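Local coordinates for protein formyltransferase (Francisella tularensis subsp. tularensis, PDB 4NV1) that belongs to the formyltransferase family, pairing a Rossmann-like domain with a C-terminal dimerization region, and holds dTDP-4-amino-4,6-dideoxyglucose in its pocket, at residues A[18-29]-A[159-170]. Sequence-based numbering, arbitrary orientation.
Sequences DFKNIIGSKNDV and VELFTKVIDDIL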
ATOM      1  N   ASP A  18     -23.757   3.135  18.674  1.00 34.36           N
ATOM      2  CA  ASP A  18     -24.915   2.447  18.041  1.00 33.60           C
ATOM      3  C   ASP A  18     -25.938   1.860  19.025  1.00 34.25           C
ATOM      4  O   ASP A  18     -27.156   2.118  18.934  1.00 29.92           O
ATOM      5  CB  ASP A  18     -24.430   1.412  17.040  1.00 33.60           C
ATOM      6  CG  ASP A  18     -23.889   2.059  15.753  1.00 39.90           C
ATOM      7  OD1 ASP A  18     -24.212   3.238  15.494  1.00 47.89           O
ATOM      8  OD2 ASP A  18     -23.140   1.417  14.979  1.00 41.31           O
ATOM      9  N   PHE A  19     -25.402   1.149  20.006  1.00 33.35           N
ATOM     10  CA  PHE A  19     -26.197   0.627  21.076  1.00 33.89           C
ATOM     11  C   PHE A  19     -27.044   1.665  21.781  1.00 37.11           C
ATOM     12  O   PHE A  19     -28.270   1.484  21.938  1.00 34.52           O
ATOM     13  CB  PHE A  19     -25.306  -0.118  22.060  1.00 40.88           C
ATOM     14  CG  PHE A  19     -25.003  -1.511  21.628  1.00 41.05           C
ATOM     15  CD1 PHE A  19     -24.702  -1.788  20.276  1.00 46.97           C
ATOM     16  CD2 PHE A  19     -25.114  -2.555  22.531  1.00 41.39           C
ATOM     17  CE1 PHE A  19     -24.419  -3.076  19.841  1.00 45.52           C
ATOM     18  CE2 PHE A  19     -24.803  -3.838  22.115  1.00 47.26           C
ATOM     19  CZ  PHE A  19     -24.475  -4.101  20.777  1.00 51.57           C
ATOM     20  N   LYS A  20     -26.410   2.770  22.181  1.00 42.30           N
ATOM     21  CA  LYS A  20     -27.115   3.857  22.882  1.00 40.50           C
ATOM     22  C   LYS A  20     -28.348   4.227  22.094  1.00 40.83           C
ATOM     23  O   LYS A  20     -29.450   4.461  22.603  1.00 42.38           O
ATOM     24  CB  LYS A  20     -26.244   5.118  22.950  1.00 45.82           C
ATOM     25  CG  LYS A  20     -25.243   5.178  24.081  1.00 45.66           C
ATOM     26  CD  LYS A  20     -25.813   5.813  25.343  1.00 47.72           C
ATOM     27  CE  LYS A  20     -24.616   6.288  26.162  1.00 46.02           C
ATOM     28  NZ  LYS A  20     -24.761   6.277  27.638  1.00 49.25           N
ATOM     29  N   ASN A  21     -28.069   4.348  20.810  1.00 42.13           N
ATOM     30  CA  ASN A  21     -29.071   4.644  19.820  1.00 43.40           C
ATOM     31  C   ASN A  21     -30.224   3.658  19.741  1.00 40.35           C
ATOM     32  O   ASN A  21     -31.400   4.003  19.876  1.00 36.43           O
ATOM     33  CB  ASN A  21     -28.381   4.629  18.474  1.00 50.76           C
ATOM     34  CG  ASN A  21     -28.790   5.801  17.678  1.00 55.75           C
ATOM     35  OD1 ASN A  21     -29.897   5.824  17.148  1.00 59.15           O
ATOM     36  ND2 ASN A  21     -27.952   6.828  17.694  1.00 54.74           N
ATOM     37  N   ILE A  22     -29.864   2.413  19.471  1.00 34.16           N
ATOM     38  CA  ILE A  22     -30.870   1.348  19.447  1.00 32.11           C
ATOM     39  C   ILE A  22     -31.542   1.184  20.814  1.00 27.57           C
ATOM     40  O   ILE A  22     -32.762   1.191  20.881  1.00 31.82           O
ATOM     41  CB  ILE A  22     -30.207   0.038  19.011  1.00 32.34           C
ATOM     42  CG1 ILE A  22     -29.792   0.194  17.547  1.00 29.77           C
ATOM     43  CG2 ILE A  22     -31.116  -1.167  19.271  1.00 30.01           C
ATOM     44  CD1 ILE A  22     -28.548  -0.582  17.277  1.00 34.44           C
ATOM     45  N   ILE A  23     -30.775   1.010  21.883  1.00 30.18           N
ATOM     46  CA  ILE A  23     -31.353   0.723  23.186  1.00 29.90           C
ATOM     47  C   ILE A  23     -32.121   1.887  23.798  1.00 33.97           C
ATOM     48  O   ILE A  23     -33.241   1.680  24.270  1.00 34.87           O
ATOM     49  CB  ILE A  23     -30.337   0.211  24.191  1.00 32.52           C
ATOM     50  CG1 ILE A  23     -29.717  -1.083  23.701  1.00 33.97           C
ATOM     51  CG2 ILE A  23     -30.982  -0.158  25.522  1.00 32.42           C
ATOM     52  CD1 ILE A  23     -28.397  -1.355  24.393  1.00 33.58           C
ATOM     53  N   GLY A  24     -31.529   3.086  23.834  1.00 39.25           N
ATOM     54  CA  GLY A  24     -32.261   4.308  24.185  1.00 37.70           C
ATOM     55  C   GLY A  24     -33.591   4.488  23.443  1.00 41.44           C
ATOM     56  O   GLY A  24     -34.504   5.162  23.939  1.00 41.58           O
ATOM     57  N   SER A  25     -33.768   3.879  22.272  1.00 36.49           N
ATOM     58  CA  SER A  25     -35.063   4.011  21.596  1.00 36.89           C
ATOM     59  C   SER A  25     -36.158   3.172  22.241  1.00 34.16           C
ATOM     60  O   SER A  25     -37.302   3.325  21.882  1.00 42.37           O
ATOM     61  CB  SER A  25     -34.972   3.727  20.096  1.00 39.59           C
ATOM     62  OG  SER A  25     -35.107   2.340  19.823  1.00 41.59           O
ATOM     63  N   LYS A  26     -35.840   2.306  23.196  1.00 32.99           N
ATOM     64  CA  LYS A  26     -36.754   1.285  23.628  1.00 35.95           C
ATOM     65  C   LYS A  26     -37.464   1.700  24.912  1.00 41.56           C
ATOM     66  O   LYS A  26     -36.889   2.383  25.764  1.00 35.65           O
ATOM     67  CB  LYS A  26     -35.984   0.018  23.981  1.00 32.80           C
ATOM     68  CG  LYS A  26     -35.187  -0.609  22.862  1.00 38.64           C
ATOM     69  CD  LYS A  26     -36.043  -1.101  21.701  1.00 35.24           C
ATOM     70  CE  LYS A  26     -35.152  -1.450  20.529  1.00 34.79           C
ATOM     71  NZ  LYS A  26     -35.931  -2.096  19.450  1.00 39.48           N
ATOM     72  N   ASN A  27     -38.688   1.207  25.076  1.00 40.11           N
ATOM     73  CA  ASN A  27     -39.378   1.338  26.354  1.00 45.03           C
ATOM     74  C   ASN A  27     -38.886   0.329  27.364  1.00 45.49           C
ATOM     75  O   ASN A  27     -38.463  -0.804  27.045  1.00 48.72           O
ATOM     76  CB  ASN A  27     -40.893   1.113  26.203  1.00 48.58           C
ATOM     77  CG  ASN A  27     -41.542   2.114  25.274  1.00 51.03           C
ATOM     78  OD1 ASN A  27     -42.379   1.748  24.446  1.00 51.20           O
ATOM     79  ND2 ASN A  27     -41.109   3.373  25.359  1.00 45.74           N
ATOM     80  N   ASP A  28     -39.027   0.742  28.610  1.00 42.79           N
ATOM     81  CA  ASP A  28     -39.153  -0.171  29.744  1.00 47.88           C
ATOM     82  C   ASP A  28     -37.801  -0.786  30.036  1.00 44.86           C
ATOM     83  O   ASP A  28     -37.720  -1.843  30.643  1.00 44.46           O
ATOM     84  CB  ASP A  28     -40.224  -1.249  29.519  1.00 59.71           C
ATOM     85  CG  ASP A  28     -41.640  -0.680  29.498  1.00 64.11           C
ATOM     86  OD1 ASP A  28     -41.821   0.473  29.948  1.00 68.70           O
ATOM     87  OD2 ASP A  28     -42.569  -1.399  29.063  1.00 64.82           O
ATOM     88  N   VAL A  29     -36.775  -0.039  29.639  1.00 37.56           N
ATOM     89  CA  VAL A  29     -35.398  -0.429  29.694  1.00 32.29           C
ATOM     90  C   VAL A  29     -34.575   0.579  30.450  1.00 33.47           C
ATOM     91  O   VAL A  29     -34.564   1.755  30.117  1.00 30.41           O
ATOM     92  CB  VAL A  29     -34.859  -0.474  28.268  1.00 35.83           C
ATOM     93  CG1 VAL A  29     -33.363  -0.285  28.233  1.00 40.59           C
ATOM     94  CG2 VAL A  29     -35.246  -1.814  27.656  1.00 35.77           C
ATOM     95  N   VAL A 159     -24.261  -4.696  14.134  1.00 27.98           N
ATOM     96  CA  VAL A 159     -25.280  -3.719  14.522  1.00 27.84           C
ATOM     97  C   VAL A 159     -26.660  -3.900  13.867  1.00 24.65           C
ATOM     98  O   VAL A 159     -27.720  -3.795  14.515  1.00 23.87           O
ATOM     99  CB  VAL A 159     -24.731  -2.308  14.299  1.00 29.24           C
ATOM    100  CG1 VAL A 159     -25.825  -1.307  14.530  1.00 31.98           C
ATOM    101  CG2 VAL A 159     -23.590  -2.060  15.281  1.00 30.97           C
ATOM    102  N   GLU A 160     -26.654  -4.278  12.599  1.00 23.51           N
ATOM    103  CA  GLU A 160     -27.879  -4.692  11.931  1.00 24.24           C
ATOM    104  C   GLU A 160     -28.523  -5.962  12.505  1.00 23.60           C
ATOM    105  O   GLU A 160     -29.739  -6.026  12.714  1.00 22.10           O
ATOM    106  CB  GLU A 160     -27.603  -4.781  10.433  1.00 29.43           C
ATOM    107  CG  GLU A 160     -28.779  -5.350   9.679  1.00 34.75           C
ATOM    108  CD  GLU A 160     -28.383  -6.021   8.369  1.00 41.05           C
ATOM    109  OE1 GLU A 160     -29.339  -6.437   7.688  1.00 41.33           O
ATOM    110  OE2 GLU A 160     -27.180  -6.175   8.034  1.00 45.27           O
ATOM    111  N   LEU A 161     -27.715  -6.941  12.888  1.00 22.36           N
ATOM    112  CA  LEU A 161     -28.266  -8.148  13.499  1.00 22.29           C
ATOM    113  C   LEU A 161     -28.788  -7.872  14.915  1.00 24.39           C
ATOM    114  O   LEU A 161     -29.830  -8.330  15.313  1.00 21.20           O
ATOM    115  CB  LEU A 161     -27.265  -9.282  13.550  1.00 21.29           C
ATOM    116  CG  LEU A 161     -26.807  -9.831  12.198  1.00 22.39           C
ATOM    117  CD1 LEU A 161     -25.913 -11.005  12.477  1.00 22.33           C
ATOM    118  CD2 LEU A 161     -27.876 -10.427  11.290  1.00 23.52           C
ATOM    119  N   PHE A 162     -28.129  -6.994  15.657  1.00 24.35           N
ATOM    120  CA  PHE A 162     -28.573  -6.701  17.018  1.00 22.32           C
ATOM    121  C   PHE A 162     -29.872  -5.897  16.968  1.00 24.60           C
ATOM    122  O   PHE A 162     -30.801  -6.088  17.774  1.00 20.21           O
ATOM    123  CB  PHE A 162     -27.461  -5.913  17.708  1.00 22.01           C
ATOM    124  CG  PHE A 162     -27.817  -5.426  19.069  1.00 22.22           C
ATOM    125  CD1 PHE A 162     -27.831  -6.295  20.129  1.00 26.82           C
ATOM    126  CD2 PHE A 162     -28.055  -4.105  19.299  1.00 27.99           C
ATOM    127  CE1 PHE A 162     -28.128  -5.848  21.412  1.00 28.87           C
ATOM    128  CE2 PHE A 162     -28.391  -3.641  20.556  1.00 30.88           C
ATOM    129  CZ  PHE A 162     -28.421  -4.515  21.620  1.00 31.36           C
ATOM    130  N   THR A 163     -29.920  -4.948  16.028  1.00 25.65           N
ATOM    131  CA  THR A 163     -31.131  -4.178  15.783  1.00 24.22           C
ATOM    132  C   THR A 163     -32.322  -5.160  15.530  1.00 26.22           C
ATOM    133  O   THR A 163     -33.388  -5.012  16.097  1.00 26.46           O
ATOM    134  CB  THR A 163     -30.923  -3.225  14.595  1.00 25.01           C
ATOM    135  OG1 THR A 163     -29.806  -2.357  14.832  1.00 24.55           O
ATOM    136  CG2 THR A 163     -32.151  -2.440  14.269  1.00 27.29           C
ATOM    137  N   LYS A 164     -32.112  -6.189  14.728  1.00 25.69           N
ATOM    138  CA  LYS A 164     -33.152  -7.156  14.363  1.00 25.51           C
ATOM    139  C   LYS A 164     -33.595  -8.030  15.525  1.00 24.98           C
ATOM    140  O   LYS A 164     -34.709  -8.514  15.529  1.00 26.29           O
ATOM    141  CB  LYS A 164     -32.639  -8.013  13.213  1.00 28.70           C
ATOM    142  CG  LYS A 164     -33.696  -8.828  12.464  1.00 37.35           C
ATOM    143  CD  LYS A 164     -33.160  -9.570  11.236  1.00 35.30           C
ATOM    144  CE  LYS A 164     -34.172 -10.571  10.682  1.00 43.62           C
ATOM    145  NZ  LYS A 164     -33.460 -11.777  10.146  1.00 42.13           N
ATOM    146  N   VAL A 165     -32.755  -8.275  16.524  1.00 24.85           N
ATOM    147  CA  VAL A 165     -33.135  -9.237  17.539  1.00 23.01           C
ATOM    148  C   VAL A 165     -33.278  -8.669  18.960  1.00 21.15           C
ATOM    149  O   VAL A 165     -33.684  -9.409  19.873  1.00 17.14           O
ATOM    150  CB  VAL A 165     -32.208 -10.469  17.596  1.00 23.56           C
ATOM    151  CG1 VAL A 165     -32.255 -11.283  16.304  1.00 24.91           C
ATOM    152  CG2 VAL A 165     -30.786 -10.100  18.052  1.00 21.82           C
ATOM    153  N   ILE A 166     -32.993  -7.380  19.154  1.00 20.68           N
ATOM    154  CA  ILE A 166     -33.044  -6.790  20.526  1.00 21.13           C
ATOM    155  C   ILE A 166     -34.456  -6.875  21.172  1.00 22.53           C
ATOM    156  O   ILE A 166     -34.598  -7.254  22.348  1.00 19.26           O
ATOM    157  CB  ILE A 166     -32.471  -5.338  20.487  1.00 19.87           C
ATOM    158  CG1 ILE A 166     -32.494  -4.682  21.868  1.00 21.27           C
ATOM    159  CG2 ILE A 166     -33.303  -4.420  19.591  1.00 21.64           C
ATOM    160  CD1 ILE A 166     -31.878  -5.514  22.953  1.00 21.72           C
ATOM    161  N   ASP A 167     -35.505  -6.647  20.370  1.00 23.28           N
ATOM    162  CA  ASP A 167     -36.882  -6.856  20.883  1.00 26.24           C
ATOM    163  C   ASP A 167     -37.185  -8.250  21.443  1.00 26.87           C
ATOM    164  O   ASP A 167     -37.632  -8.414  22.598  1.00 24.97           O
ATOM    165  CB  ASP A 167     -37.938  -6.427  19.853  1.00 28.40           C
ATOM    166  CG  ASP A 167     -38.005  -4.917  19.709  1.00 33.16           C
ATOM    167  OD1 ASP A 167     -37.453  -4.142  20.549  1.00 36.64           O
ATOM    168  OD2 ASP A 167     -38.578  -4.454  18.704  1.00 38.54           O
ATOM    169  N   ASP A 168     -36.806  -9.252  20.674  1.00 25.07           N
ATOM    170  CA  ASP A 168     -37.004 -10.624  21.092  1.00 25.89           C
ATOM    171  C   ASP A 168     -36.263 -10.931  22.373  1.00 28.32           C
ATOM    172  O   ASP A 168     -36.758 -11.648  23.260  1.00 28.58           O
ATOM    173  CB  ASP A 168     -36.454 -11.624  20.071  1.00 26.07           C
ATOM    174  CG  ASP A 168     -37.277 -11.712  18.790  1.00 32.36           C
ATOM    175  OD1 ASP A 168     -36.873 -12.505  17.904  1.00 36.31           O
ATOM    176  OD2 ASP A 168     -38.298 -10.999  18.652  1.00 33.86           O
ATOM    177  N   ILE A 169     -35.020 -10.470  22.424  1.00 25.34           N
ATOM    178  CA  ILE A 169     -34.256 -10.650  23.629  1.00 23.66           C
ATOM    179  C   ILE A 169     -34.878  -9.871  24.806  1.00 20.39           C
ATOM    180  O   ILE A 169     -34.848 -10.355  25.913  1.00 21.47           O
ATOM    181  CB  ILE A 169     -32.776 -10.217  23.441  1.00 23.08           C
ATOM    182  CG1 ILE A 169     -32.026 -11.101  22.461  1.00 21.07           C
ATOM    183  CG2 ILE A 169     -32.034 -10.163  24.762  1.00 23.08           C
ATOM    184  CD1 ILE A 169     -30.808 -10.469  21.769  1.00 19.91           C
ATOM    185  N   LEU A 170     -35.322  -8.632  24.629  1.00 23.13           N
ATOM    186  CA  LEU A 170     -35.879  -7.919  25.783  1.00 26.22           C
ATOM    187  C   LEU A 170     -37.205  -8.593  26.194  1.00 32.75           C
ATOM    188  O   LEU A 170     -37.637  -8.538  27.357  1.00 30.95           O
ATOM    189  CB  LEU A 170     -36.140  -6.462  25.428  1.00 26.17           C
ATOM    190  CG  LEU A 170     -34.924  -5.633  25.042  1.00 30.25           C
ATOM    191  CD1 LEU A 170     -35.278  -4.227  24.598  1.00 29.22           C
ATOM    192  CD2 LEU A 170     -33.996  -5.549  26.236  1.00 35.97           C
TER
HETATM  193  O   HOH W   1     -34.384  -2.573  17.073  1.00 34.43           O
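I22 is the bump to look at first: it enters helix 159-170 as a knob in the hole bounded by V159, F162, T163 and I166. Its two branches split the work. CG2, anti to the backbone N, drops toward the F162 ring and the methyl I166 CG2, whereas CD1 reaches V159 CG1 and comes to 3.3 Å from T163 OG1. That hydroxyl is already engaged, donating to V159 O at 2.6 Å, while T163 N meets the same oxygen from the opposite face of its plane. Deeper in, F19 and F162 lie flat on each other as an offset stack, centroids 4.1 Å apart and planes only 3° off parallel. I166 CB sits above the other face of F162, near the rim, and I23 CD1 fits against the edge of the F162 ring. Segments 18-24 and 159-170 run in roughly the same direction, their axes 32° apart, and pack on one side of the Rossmann-like sheet: F19 and I23 rest on V8, and F72 meets F162 edge-to-face. Further along the chain, K26 bends at chi2 (-63°), passes CE and NZ over the methyl I166 CG2 and forms a salt bridge from NZ to D167 OD1 at 2.8 Å, arriving from above the carboxylate plane. The same NZ donates to a water that in turn bonds T163 O. Beyond the lysine, L170 CD1 settles over the notch between K26 CG and V29 CG2, 3.9 Å from the valine methyl.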